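Local coordinates for dTDP-4-dehydrorhamnose Reductase (Yersinia enterocolitica, PDB 5U9C), which probably catalyses the NADPH-dependent reduction of dTDP-4-dehydro-beta-L-rhamnose to dTDP-beta-L-rhamnose, in the pathway that makes dTDP-L-rhamnose, at residues L40-P45 / I60-A65; S50-E55 / E88-A93; Q174-G179 / C230-L235; T14-A19 / T194-L199. All blocks are in the same frame, centred on the assembly; numbering follows the deposited sequence. Where two conformers were deposited one is given.

Contact 1 (L40-P45 / I60-A65); sequences LNLSVP and ILHFAA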
loop_
_atom_site.group_PDB
_atom_site.type_symbol
_atom_site.label_atom_id
_atom_site.label_comp_id
_atom_site.label_asym_id
_atom_site.label_seq_id
_atom_site.Cartn_x
_atom_site.Cartn_y
_atom_site.Cartn_z
ATOM N N LEU D 40 -1.323 -15.364 -40.582
ATOM C CA LEU D 40 -1.756 -14.875 -39.272
ATOM C C LEU D 40 -0.729 -13.867 -38.773
ATOM O O LEU D 40 0.469 -14.157 -38.702
ATOM C CB LEU D 40 -1.945 -16.040 -38.297
ATOM C CG LEU D 40 -2.610 -15.719 -36.951
ATOM C CD1 LEU D 40 -3.224 -16.956 -36.316
ATOM C CD2 LEU D 40 -1.651 -15.025 -35.996
ATOM N N ASN D 41 -1.210 -12.664 -38.496
ATOM C CA ASN D 41 -0.389 -11.555 -38.039
ATOM C C ASN D 41 -1.108 -10.969 -36.811
ATOM O O ASN D 41 -2.289 -10.605 -36.889
ATOM C CB ASN D 41 -0.272 -10.552 -39.194
ATOM C CG ASN D 41 0.586 -9.337 -38.873
ATOM O OD1 ASN D 41 0.856 -9.015 -37.702
ATOM N ND2 ASN D 41 1.001 -8.621 -39.936
ATOM N N LEU D 42 -0.410 -10.920 -35.675
ATOM C CA LEU D 42 -0.988 -10.387 -34.433
ATOM C C LEU D 42 -1.445 -8.944 -34.587
ATOM O O LEU D 42 -2.349 -8.523 -33.874
ATOM C CB LEU D 42 -0.012 -10.487 -33.266
ATOM C CG LEU D 42 0.442 -11.896 -32.870
ATOM C CD1 LEU D 42 1.376 -11.801 -31.678
ATOM C CD2 LEU D 42 -0.709 -12.807 -32.550
ATOM N N SER D 43 -0.838 -8.195 -35.513
ATOM C CA SER D 43 -1.241 -6.805 -35.747
ATOM C C SER D 43 -2.479 -6.692 -36.629
ATOM O O SER D 43 -2.905 -5.596 -36.900
ATOM C CB SER D 43 -0.109 -5.997 -36.386
ATOM O OG SER D 43 0.201 -6.544 -37.640
ATOM N N VAL D 44 -3.008 -7.821 -37.111
ATOM C CA VAL D 44 -4.235 -7.843 -37.908
ATOM C C VAL D 44 -5.171 -8.865 -37.228
ATOM O O VAL D 44 -5.495 -9.909 -37.800
ATOM C CB VAL D 44 -3.967 -8.218 -39.389
ATOM C CG1 VAL D 44 -5.232 -8.071 -40.225
ATOM C CG2 VAL D 44 -2.880 -7.324 -39.985
ATOM N N PRO D 45 -5.603 -8.569 -35.987
ATOM C CA PRO D 45 -6.489 -9.492 -35.284
ATOM C C PRO D 45 -7.816 -9.747 -36.001
ATOM O O PRO D 45 -8.390 -10.814 -35.848
ATOM C CB PRO D 45 -6.723 -8.798 -33.929
ATOM C CG PRO D 45 -6.427 -7.369 -34.171
ATOM C CD PRO D 45 -5.343 -7.356 -35.196
ATOM N N ILE D 60 -4.710 -25.955 -30.907
ATOM C CA ILE D 60 -4.103 -24.659 -31.193
ATOM C C ILE D 60 -3.087 -24.343 -30.103
ATOM O O ILE D 60 -3.433 -24.357 -28.928
ATOM C CB ILE D 60 -5.127 -23.511 -31.244
ATOM C CG1 ILE D 60 -6.118 -23.748 -32.381
ATOM C CG2 ILE D 60 -4.407 -22.176 -31.457
ATOM C CD1 ILE D 60 -7.300 -22.795 -32.379
ATOM N N LEU D 61 -1.842 -24.092 -30.512
ATOM C CA LEU D 61 -0.755 -23.748 -29.621
ATOM C C LEU D 61 -0.472 -22.277 -29.915
ATOM O O LEU D 61 0.078 -21.937 -30.992
ATOM C CB LEU D 61 0.493 -24.595 -29.911
ATOM C CG LEU D 61 0.288 -26.110 -29.978
ATOM C CD1 LEU D 61 1.617 -26.785 -30.177
ATOM C CD2 LEU D 61 -0.362 -26.652 -28.719
ATOM N N HIS D 62 -0.834 -21.414 -28.976
ATOM C CA HIS D 62 -0.693 -19.976 -29.144
ATOM C C HIS D 62 0.510 -19.450 -28.386
ATOM O O HIS D 62 0.411 -19.151 -27.198
ATOM C CB HIS D 62 -1.976 -19.259 -28.735
ATOM C CG HIS D 62 -1.884 -17.777 -28.857
ATOM N ND1 HIS D 62 -1.198 -17.166 -29.886
ATOM C CD2 HIS D 62 -2.459 -16.784 -28.141
ATOM C CE1 HIS D 62 -1.303 -15.857 -29.758
ATOM N NE2 HIS D 62 -2.074 -15.599 -28.717
ATOM N N PHE D 63 1.655 -19.387 -29.081
ATOM C CA PHE D 63 2.900 -18.921 -28.480
ATOM C C PHE D 63 3.290 -17.510 -28.937
ATOM O O PHE D 63 4.145 -16.877 -28.304
ATOM C CB PHE D 63 4.099 -19.861 -28.802
ATOM C CG PHE D 63 3.890 -21.319 -28.460
ATOM C CD1 PHE D 63 3.311 -21.713 -27.271
ATOM C CD2 PHE D 63 4.395 -22.315 -29.303
ATOM C CE1 PHE D 63 3.150 -23.069 -26.961
ATOM C CE2 PHE D 63 4.267 -23.663 -28.983
ATOM C CZ PHE D 63 3.649 -24.040 -27.806
ATOM N N ALA D 64 2.698 -17.006 -30.019
ATOM C CA ALA D 64 3.076 -15.668 -30.508
ATOM C C ALA D 64 2.609 -14.561 -29.549
ATOM O O ALA D 64 1.514 -14.629 -28.982
ATOM C CB ALA D 64 2.523 -15.419 -31.909
ATOM N N ALA D 65 3.459 -13.557 -29.364
ATOM C CA ALA D 65 3.143 -12.444 -28.465
ATOM C C ALA D 65 4.177 -11.355 -28.614
ATOM O O ALA D 65 5.255 -11.617 -29.119
ATOM C CB ALA D 65 3.154 -12.927 -27.029
#

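Contact 2 (S50-E55 / E88-A93); sequences SYITAE and EQIAQA. With IMD (imidazole), chain H.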
loop_
_atom_site.group_PDB
_atom_site.type_symbol
_atom_site.label_atom_id
_atom_site.label_comp_id
_atom_site.label_asym_id
_atom_site.label_seq_id
_atom_site.Cartn_x
_atom_site.Cartn_y
_atom_site.Cartn_z
ATOM N N SER D 50 -11.616 -15.893 -39.117
ATOM C CA SER D 50 -11.931 -16.579 -40.376
ATOM C C SER D 50 -10.860 -17.581 -40.750
ATOM O O SER D 50 -11.173 -18.699 -41.148
ATOM C CB SER D 50 -12.118 -15.598 -41.523
ATOM O OG SER D 50 -13.266 -14.823 -41.308
ATOM N N TYR D 51 -9.600 -17.184 -40.602
ATOM C CA TYR D 51 -8.474 -18.073 -40.937
ATOM C C TYR D 51 -8.460 -19.330 -40.077
ATOM O O TYR D 51 -8.485 -20.435 -40.602
ATOM C CB TYR D 51 -7.111 -17.351 -40.854
ATOM C CG TYR D 51 -5.954 -18.302 -40.957
ATOM C CD1 TYR D 51 -5.665 -18.966 -42.152
ATOM C CD2 TYR D 51 -5.164 -18.567 -39.850
ATOM C CE1 TYR D 51 -4.606 -19.880 -42.235
ATOM C CE2 TYR D 51 -4.123 -19.468 -39.910
ATOM C CZ TYR D 51 -3.840 -20.119 -41.091
ATOM O OH TYR D 51 -2.791 -20.995 -41.097
ATOM N N ILE D 52 -8.460 -19.169 -38.765
ATOM C CA ILE D 52 -8.413 -20.344 -37.897
ATOM C C ILE D 52 -9.634 -21.270 -38.025
ATOM O O ILE D 52 -9.468 -22.495 -38.097
ATOM C CB ILE D 52 -8.159 -19.956 -36.436
ATOM C CG1 ILE D 52 -6.785 -19.274 -36.342
ATOM C CG2 ILE D 52 -8.248 -21.182 -35.525
ATOM C CD1 ILE D 52 -6.399 -18.878 -34.933
ATOM N N THR D 53 -10.843 -20.709 -38.088
ATOM C CA THR D 53 -12.039 -21.541 -38.164
ATOM C C THR D 53 -12.080 -22.356 -39.449
ATOM O O THR D 53 -12.507 -23.502 -39.417
ATOM C CB THR D 53 -13.356 -20.756 -37.955
ATOM O OG1 THR D 53 -13.429 -19.658 -38.869
ATOM C CG2 THR D 53 -13.420 -20.219 -36.541
ATOM N N ALA D 54 -11.618 -21.775 -40.567
ATOM C CA ALA D 54 -11.565 -22.513 -41.844
ATOM C C ALA D 54 -10.547 -23.660 -41.790
ATOM O O ALA D 54 -10.738 -24.672 -42.475
ATOM C CB ALA D 54 -11.274 -21.585 -43.029
ATOM N N GLU D 55 -9.483 -23.521 -40.986
ATOM C CA GLU D 55 -8.482 -24.598 -40.839
ATOM C C GLU D 55 -8.997 -25.763 -39.993
ATOM O O GLU D 55 -8.489 -26.882 -40.098
ATOM C CB GLU D 55 -7.180 -24.079 -40.199
ATOM C CG GLU D 55 -6.383 -23.118 -41.072
ATOM C CD GLU D 55 -5.881 -23.779 -42.331
ATOM O OE1 GLU D 55 -5.316 -24.883 -42.223
ATOM O OE2 GLU D 55 -6.047 -23.200 -43.420
ATOM N N GLU D 88 -7.873 -12.831 -28.064
ATOM C CA GLU D 88 -9.325 -12.907 -27.988
ATOM C C GLU D 88 -9.896 -13.557 -29.247
ATOM O O GLU D 88 -10.793 -14.389 -29.165
ATOM C CB GLU D 88 -9.924 -11.511 -27.792
ATOM C CG GLU D 88 -11.448 -11.374 -27.940
ATOM C CD GLU D 88 -12.258 -12.098 -26.870
ATOM O OE1 GLU D 88 -11.689 -12.484 -25.829
ATOM O OE2 GLU D 88 -13.487 -12.282 -27.071
ATOM N N GLN D 89 -9.395 -13.164 -30.412
ATOM C CA GLN D 89 -9.864 -13.775 -31.666
ATOM C C GLN D 89 -9.473 -15.250 -31.754
ATOM O O GLN D 89 -10.255 -16.077 -32.207
ATOM C CB GLN D 89 -9.367 -12.988 -32.866
ATOM C CG GLN D 89 -9.937 -11.576 -32.885
ATOM C CD GLN D 89 -11.433 -11.573 -32.983
ATOM O OE1 GLN D 89 -12.004 -12.149 -33.908
ATOM N NE2 GLN D 89 -12.087 -10.911 -32.037
ATOM N N ILE D 90 -8.265 -15.580 -31.312
ATOM C CA ILE D 90 -7.820 -16.973 -31.312
ATOM C C ILE D 90 -8.723 -17.814 -30.390
ATOM O O ILE D 90 -9.142 -18.918 -30.762
ATOM C CB ILE D 90 -6.339 -17.087 -30.887
ATOM C CG1 ILE D 90 -5.455 -16.450 -31.977
ATOM C CG2 ILE D 90 -5.955 -18.546 -30.649
ATOM C CD1 ILE D 90 -3.992 -16.318 -31.635
ATOM N N ALA D 91 -9.015 -17.299 -29.196
ATOM C CA ALA D 91 -9.881 -18.018 -28.245
ATOM C C ALA D 91 -11.309 -18.194 -28.803
ATOM O O ALA D 91 -11.892 -19.260 -28.657
ATOM C CB ALA D 91 -9.921 -17.299 -26.925
ATOM N N GLN D 92 -11.844 -17.164 -29.468
ATOM C CA GLN D 92 -13.177 -17.261 -30.052
ATOM C C GLN D 92 -13.176 -18.324 -31.161
ATOM O O GLN D 92 -14.109 -19.117 -31.257
ATOM C CB GLN D 92 -13.691 -15.905 -30.586
ATOM C CG GLN D 92 -14.082 -14.892 -29.514
ATOM C CD GLN D 92 -15.170 -15.403 -28.576
ATOM O OE1 GLN D 92 -16.031 -16.196 -28.966
ATOM N NE2 GLN D 92 -15.159 -14.914 -27.345
ATOM N N ALA D 93 -12.121 -18.338 -31.976
ATOM C CA ALA D 93 -11.987 -19.320 -33.035
ATOM C C ALA D 93 -11.860 -20.752 -32.444
ATOM O O ALA D 93 -12.510 -21.686 -32.936
ATOM C CB ALA D 93 -10.812 -18.988 -33.924
HETATM N N1 IMD H . -15.150 -11.911 -34.797
HETATM C C2 IMD H . -15.514 -12.754 -33.803
HETATM N N3 IMD H . -16.641 -13.401 -34.184
HETATM C C4 IMD H . -16.985 -12.963 -35.415
HETATM C C5 IMD H . -16.049 -12.025 -35.800
#

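Contact 3 (Q174-G179 / C230-L235); sequences QQIKAG and CAIGDL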
loop_
_atom_site.group_PDB
_atom_site.type_symbol
_atom_site.label_atom_id
_atom_site.label_comp_id
_atom_site.label_asym_id
_atom_site.label_seq_id
_atom_site.Cartn_x
_atom_site.Cartn_y
_atom_site.Cartn_z
ATOM N N GLN D 174 28.366 -14.907 -24.549
ATOM C CA GLN D 174 29.114 -14.120 -25.559
ATOM C C GLN D 174 30.207 -13.251 -24.891
ATOM O O GLN D 174 31.358 -13.163 -25.385
ATOM C CB GLN D 174 28.132 -13.242 -26.337
ATOM C CG GLN D 174 28.737 -12.383 -27.434
ATOM C CD GLN D 174 27.737 -11.386 -28.029
ATOM O OE1 GLN D 174 26.568 -11.306 -27.606
ATOM N NE2 GLN D 174 28.205 -10.599 -29.005
ATOM N N GLN D 175 29.863 -12.628 -23.767
ATOM C CA GLN D 175 30.829 -11.812 -23.020
ATOM C C GLN D 175 31.941 -12.675 -22.431
ATOM O O GLN D 175 33.111 -12.265 -22.422
ATOM C CB GLN D 175 30.159 -10.998 -21.920
ATOM C CG GLN D 175 29.260 -9.902 -22.451
ATOM C CD GLN D 175 28.483 -9.237 -21.333
ATOM O OE1 GLN D 175 29.022 -8.443 -20.553
ATOM N NE2 GLN D 175 27.218 -9.539 -21.262
ATOM N N ILE D 176 31.578 -13.858 -21.938
ATOM C CA ILE D 176 32.570 -14.790 -21.387
ATOM C C ILE D 176 33.519 -15.231 -22.508
ATOM O O ILE D 176 34.729 -15.153 -22.356
ATOM C CB ILE D 176 31.929 -16.013 -20.688
ATOM C CG1 ILE D 176 31.302 -15.583 -19.357
ATOM C CG2 ILE D 176 32.990 -17.088 -20.443
ATOM C CD1 ILE D 176 30.394 -16.613 -18.694
ATOM N N LYS D 177 32.961 -15.654 -23.640
ATOM C CA LYS D 177 33.767 -16.096 -24.777
ATOM C C LYS D 177 34.657 -14.985 -25.353
ATOM O O LYS D 177 35.728 -15.259 -25.873
ATOM C CB LYS D 177 32.879 -16.680 -25.871
ATOM C CG LYS D 177 32.298 -18.046 -25.530
ATOM C CD LYS D 177 31.395 -18.526 -26.659
ATOM C CE LYS D 177 30.932 -19.956 -26.459
ATOM N NZ LYS D 177 32.057 -20.920 -26.571
ATOM N N ALA D 178 34.211 -13.739 -25.255
ATOM C CA ALA D 178 35.002 -12.595 -25.743
ATOM C C ALA D 178 36.110 -12.184 -24.755
ATOM O O ALA D 178 36.877 -11.263 -25.030
ATOM C CB ALA D 178 34.096 -11.410 -26.039
ATOM N N GLY D 179 36.181 -12.863 -23.615
ATOM C CA GLY D 179 37.171 -12.566 -22.597
ATOM C C GLY D 179 36.973 -11.246 -21.862
ATOM O O GLY D 179 37.960 -10.570 -21.528
ATOM N N CYS D 230 26.633 -15.751 -12.308
ATOM C CA CYS D 230 27.671 -16.435 -11.509
ATOM C C CYS D 230 27.722 -17.935 -11.803
ATOM O O CYS D 230 28.806 -18.516 -11.917
ATOM C CB CYS D 230 27.454 -16.205 -10.011
ATOM S SG CYS D 230 27.774 -14.503 -9.473
ATOM N N ALA D 231 26.554 -18.555 -11.929
ATOM C CA ALA D 231 26.474 -19.995 -12.218
ATOM C C ALA D 231 27.043 -20.294 -13.626
ATOM O O ALA D 231 27.813 -21.231 -13.795
ATOM C CB ALA D 231 25.039 -20.498 -12.077
ATOM N N ILE D 232 26.682 -19.481 -14.618
ATOM C CA ILE D 232 27.218 -19.628 -15.995
ATOM C C ILE D 232 28.751 -19.471 -15.951
ATOM O O ILE D 232 29.484 -20.283 -16.519
ATOM C CB ILE D 232 26.589 -18.600 -16.962
ATOM C CG1 ILE D 232 25.084 -18.869 -17.127
ATOM C CG2 ILE D 232 27.258 -18.655 -18.336
ATOM C CD1 ILE D 232 24.337 -17.714 -17.752
ATOM N N GLY D 233 29.210 -18.431 -15.251
ATOM C CA GLY D 233 30.630 -18.164 -15.065
ATOM C C GLY D 233 31.390 -19.361 -14.525
ATOM O O GLY D 233 32.482 -19.686 -15.034
ATOM N N ASP D 234 30.837 -20.013 -13.493
ATOM C CA ASP D 234 31.465 -21.223 -12.916
ATOM C C ASP D 234 31.506 -22.354 -13.933
ATOM O O ASP D 234 32.497 -23.060 -14.030
ATOM C CB ASP D 234 30.709 -21.744 -11.692
ATOM C CG ASP D 234 30.819 -20.836 -10.479
ATOM O OD1 ASP D 234 31.696 -19.939 -10.428
ATOM O OD2 ASP D 234 30.015 -21.058 -9.542
ATOM N N LEU D 235 30.418 -22.530 -14.675
ATOM C CA LEU D 235 30.336 -23.598 -15.691
ATOM C C LEU D 235 31.321 -23.422 -16.842
ATOM O O LEU D 235 31.787 -24.403 -17.373
ATOM C CB LEU D 235 28.928 -23.701 -16.262
ATOM C CG LEU D 235 27.905 -24.239 -15.267
ATOM C CD1 LEU D 235 26.495 -23.812 -15.653
ATOM C CD2 LEU D 235 28.045 -25.746 -15.154
#

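Contact 4 (T14-A19 / T194-L199); sequences TGMLGA and TSAMQL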
loop_
_atom_site.group_PDB
_atom_site.type_symbol
_atom_site.label_atom_id
_atom_site.label_comp_id
_atom_site.label_asym_id
_atom_site.label_seq_id
_atom_site.Cartn_x
_atom_site.Cartn_y
_atom_site.Cartn_z
ATOM N N THR D 14 8.341 -20.128 -35.010
ATOM C CA THR D 14 9.773 -19.881 -35.193
ATOM C C THR D 14 10.390 -19.142 -33.998
ATOM O O THR D 14 11.523 -18.676 -34.083
ATOM C CB THR D 14 10.069 -19.079 -36.477
ATOM O OG1 THR D 14 9.453 -17.793 -36.381
ATOM C CG2 THR D 14 9.550 -19.813 -37.706
ATOM N N GLY D 15 9.646 -19.015 -32.895
ATOM C CA GLY D 15 10.183 -18.405 -31.683
ATOM C C GLY D 15 11.036 -19.437 -30.951
ATOM O O GLY D 15 11.199 -20.568 -31.422
HETATM N N MSE D 16 11.554 -19.062 -29.785
HETATM C CA MSE D 16 12.422 -19.952 -28.984
HETATM C C MSE D 16 11.725 -21.252 -28.657
HETATM O O MSE D 16 12.185 -22.337 -29.040
HETATM C CB MSE D 16 12.844 -19.199 -27.717
HETATM C CG MSE D 16 13.556 -20.009 -26.634
HETATM SE SE MSE D 16 14.117 -18.754 -25.189
HETATM C CE MSE D 16 12.906 -17.191 -25.345
ATOM N N LEU D 17 10.602 -21.148 -27.954
ATOM C CA LEU D 17 9.825 -22.317 -27.571
ATOM C C LEU D 17 9.201 -23.004 -28.786
ATOM O O LEU D 17 9.243 -24.222 -28.894
ATOM C CB LEU D 17 8.711 -21.930 -26.584
ATOM C CG LEU D 17 7.820 -23.089 -26.134
ATOM C CD1 LEU D 17 8.646 -24.165 -25.420
ATOM C CD2 LEU D 17 6.695 -22.589 -25.266
ATOM N N GLY D 18 8.614 -22.214 -29.682
ATOM C CA GLY D 18 7.936 -22.748 -30.861
ATOM C C GLY D 18 8.770 -23.639 -31.761
ATOM O O GLY D 18 8.257 -24.618 -32.316
ATOM N N ALA D 19 10.046 -23.285 -31.930
ATOM C CA ALA D 19 10.952 -24.059 -32.780
ATOM C C ALA D 19 11.180 -25.459 -32.193
ATOM O O ALA D 19 11.184 -26.440 -32.930
ATOM C CB ALA D 19 12.284 -23.319 -32.993
ATOM N N THR D 194 12.788 -20.927 -16.740
ATOM C CA THR D 194 12.056 -21.983 -17.413
ATOM C C THR D 194 12.875 -22.445 -18.609
ATOM O O THR D 194 13.134 -21.665 -19.545
ATOM C CB THR D 194 10.688 -21.503 -17.932
ATOM O OG1 THR D 194 9.862 -21.107 -16.834
ATOM C CG2 THR D 194 9.970 -22.638 -18.699
ATOM N N SER D 195 13.276 -23.710 -18.584
ATOM C CA SER D 195 13.987 -24.319 -19.713
ATOM C C SER D 195 13.002 -24.546 -20.849
ATOM O O SER D 195 12.026 -25.290 -20.683
ATOM C CB SER D 195 14.599 -25.668 -19.303
ATOM O OG SER D 195 14.937 -26.441 -20.451
ATOM N N ALA D 196 13.236 -23.908 -21.995
ATOM C CA ALA D 196 12.356 -24.086 -23.154
ATOM C C ALA D 196 12.293 -25.564 -23.587
ATOM O O ALA D 196 11.221 -26.040 -23.953
ATOM C CB ALA D 196 12.774 -23.196 -24.325
HETATM N N MSE D 197 13.417 -26.286 -23.527
HETATM C CA MSE D 197 13.420 -27.711 -23.940
HETATM C C MSE D 197 12.586 -28.564 -23.003
HETATM O O MSE D 197 11.887 -29.474 -23.460
HETATM C CB MSE D 197 14.843 -28.255 -24.133
HETATM C CG MSE D 197 14.878 -29.723 -24.611
HETATM SE SE MSE D 197 13.950 -30.055 -26.343
HETATM C CE MSE D 197 13.805 -32.022 -26.217
ATOM N N GLN D 198 12.627 -28.290 -21.702
ATOM C CA GLN D 198 11.796 -29.052 -20.745
ATOM C C GLN D 198 10.324 -28.696 -20.946
ATOM O O GLN D 198 9.457 -29.578 -20.930
ATOM C CB GLN D 198 12.183 -28.790 -19.284
ATOM C CG GLN D 198 13.548 -29.311 -18.857
ATOM C CD GLN D 198 13.876 -29.039 -17.378
ATOM O OE1 GLN D 198 13.492 -27.998 -16.800
ATOM N NE2 GLN D 198 14.603 -29.990 -16.755
ATOM N N LEU D 199 10.057 -27.408 -21.172
ATOM C CA LEU D 199 8.681 -26.942 -21.402
ATOM C C LEU D 199 8.126 -27.609 -22.676
ATOM O O LEU D 199 6.961 -28.025 -22.721
ATOM C CB LEU D 199 8.619 -25.416 -21.485
ATOM C CG LEU D 199 7.266 -24.792 -21.822
ATOM C CD1 LEU D 199 6.185 -25.310 -20.878
ATOM C CD2 LEU D 199 7.354 -23.276 -21.772
#

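Contact 1 (L40-P45 / I60-A65)
Leu42 meets Ala64, Ala65 and His62 with its two methyl groups, a small case of one branched side chain docking a loop against the end of a strand. Its CB points toward segment 60-65. With CG anti to the carbonyl carbon (chi1 -61°), the fork at CG sends each branch to a different partner. Leu42 CD1 lies over the backbone that follows the strand, 3.6 Å from the Ala65 N and 3.7 Å from the Ala64 C, and it also packs against the Ala64 CB at 3.8 Å. Leu42 CD2 comes to the edge of the His62 imidazole, near the ring plane and 4.2 Å from its CE1. This strand, 59-62, runs between strands 7-11 and 100-106 in the parallel sheet of a Rossmann-type fold. His62 is fixed in rotation by a hydrogen bond at each ring nitrogen, ND1 to Thr11 OG1 and NE2 to Thr87 OG1. Behind Leu42 the loop is shaped by a type I turn from Asn41 to Val44, combined with an Asx turn. Asn41 OD1 takes Ser43 N at 2.9 Å and Ser43 OG at 2.6 Å, both from the same face of the amide and well above its plane.

Contact 2 (S50-E55 / E88-A93)
Beside the aliphatic contact of Ile52 and Thr53 with Ile90 and Ala93 stand the flat groups: the Tyr51 ring has Glu55 CG on one face, 3.8 Å above the plane and off-centre, while the Gln89 amide takes a weak hydrogen bond at OE1 from imidazole N1, 3.3 Å away. The imidazole probably came from the crystallisation liquor. A third flat group, the Gln92 amide, gives its NE2 to Glu88 OE2 at 3.1 Å, from above the carboxylate plane. What remains is helix-helix packing in a Rossmann-type fold, where two helices lie side by side on one face of the parallel sheet. The short segments run in nearly the same direction, with a crossing angle of -26° and a closest axis approach of 9.1 Å. Ala93 points its CB toward helix 48-55 and lodges against Ile52 and Thr53. Ile52 has its CG2 anti to the backbone N and its longer branch anti to the carbonyl carbon (chi1 -62°), an arrangement that divides its work: one methyl goes to Ala93, and the extended branch brings Ile52 CD1 within 3.9 Å of Ile90 CG1. On the sheet side, Ile60 of strand 59-62 touches both isoleucines. Thr53 OG1 is hydrogen-bonded to Phe49 O in its own helix. The Ile52 CG2 approaches the Ala93 CB to 3.7 Å, and the Thr53 CG2 lies 3.9 Å from that same CB.

Contact 3 (Q174-G179 / C230-L235)
Ile176 faces Ile232 and Gly233 from the last turn of its helix, and the backbones come nearest at Ile176 and Gly233, whose CA atoms are 7.4 Å apart. Segment 230-235 is still helical, but segment 174-179 unwinds in a Schellman motif: Gly179 takes a positive phi of 70°, and its N reaches back to Ile176 O at 3.0 Å. The example illustrates how a helix can place a side chain in an interface just where it is about to end. Ile176 extends its long branch toward the partner helix, CG1 anti to the carbonyl carbon (chi1 -72°), and CD1 does all the touching. Ile176 CD1 rests 3.8 Å from Ile232 CG2 and 4.0 Å from Gly233 CA, where the glycine interposes no side chain. The two isoleucines pass each other at a slant. Ile232 also packs on Val169, Ile172 and Ile173 of helix 168-177, extending the apolar seam along that helix. Ile176 O is hydrogen-bonded to a citrate, probably from the crystallisation liquor. The pair lies near a ligand site: Phe168, its side chain about 5 Å from that of Ile232, binds (R)-malate with Lys171 and Arg256 in a crystal structure of this protein, though none is bound to this chain.

Contact 4 (T14-A19 / T194-L199)
Leu17 and Leu199 meet methyl to methyl, Leu17 CD2 lying 3.6 Å from Leu199 CD2, with the two side chains crossing at about a right angle. The other methyl of Leu17, CD1, sits 3.5 Å from the carbonyl O of Ala196, so one leucine touches both a side chain and the first turn of the opposing helix. Its CG stands opposite the backbone N (chi1 179°), which carries the end of the side chain nearer to segment 194-199 than its CB alone would suggest. Selenomethionine Met16 lays its CG 4.0 Å from Ala196 CB, though this residue is poorly ordered. Both partners belong to helix beginnings. Ser195 caps helix 196-209, its OG accepting Gln198 N at 3.2 Å with an N-H...O angle of 163°. Gly15 stands at the N-cap position of helix 16-25, and together with Gly13 and Gly18 it fits a GxGxxG pattern, consistent with the dinucleotide-binding turn of a Rossmann fold. Further out, Met157 of strand 156-158 touches Met16, Ala196 and Leu199, while Leu104 of strand 100-106 touches both leucines, so the two helix starts meet strands of both the parallel sheet and the small mixed one.

Contacts 1 and 2 lie about 10 Å apart between centres and touch each other: Ile90 CD1 packs on His62 CE1 at 3.3 Å, and Leu40 CD1 lies 4.0 Å from Ile52 CD1. Contact 4, about 17 Å from contact 1 between centres, joins it through Phe63, whose CE1 is 4.0 Å from Leu17 CD2. Contact 3 stands apart, on the opposite side of the chain's centre from contacts 1 and 2, its own centre about 22 Å from that of contact 4 and about 44 Å from that of contact 2. Contact 4 also comes near the malate site: the side chain of Met16 is about 10 Å from that of Phe168.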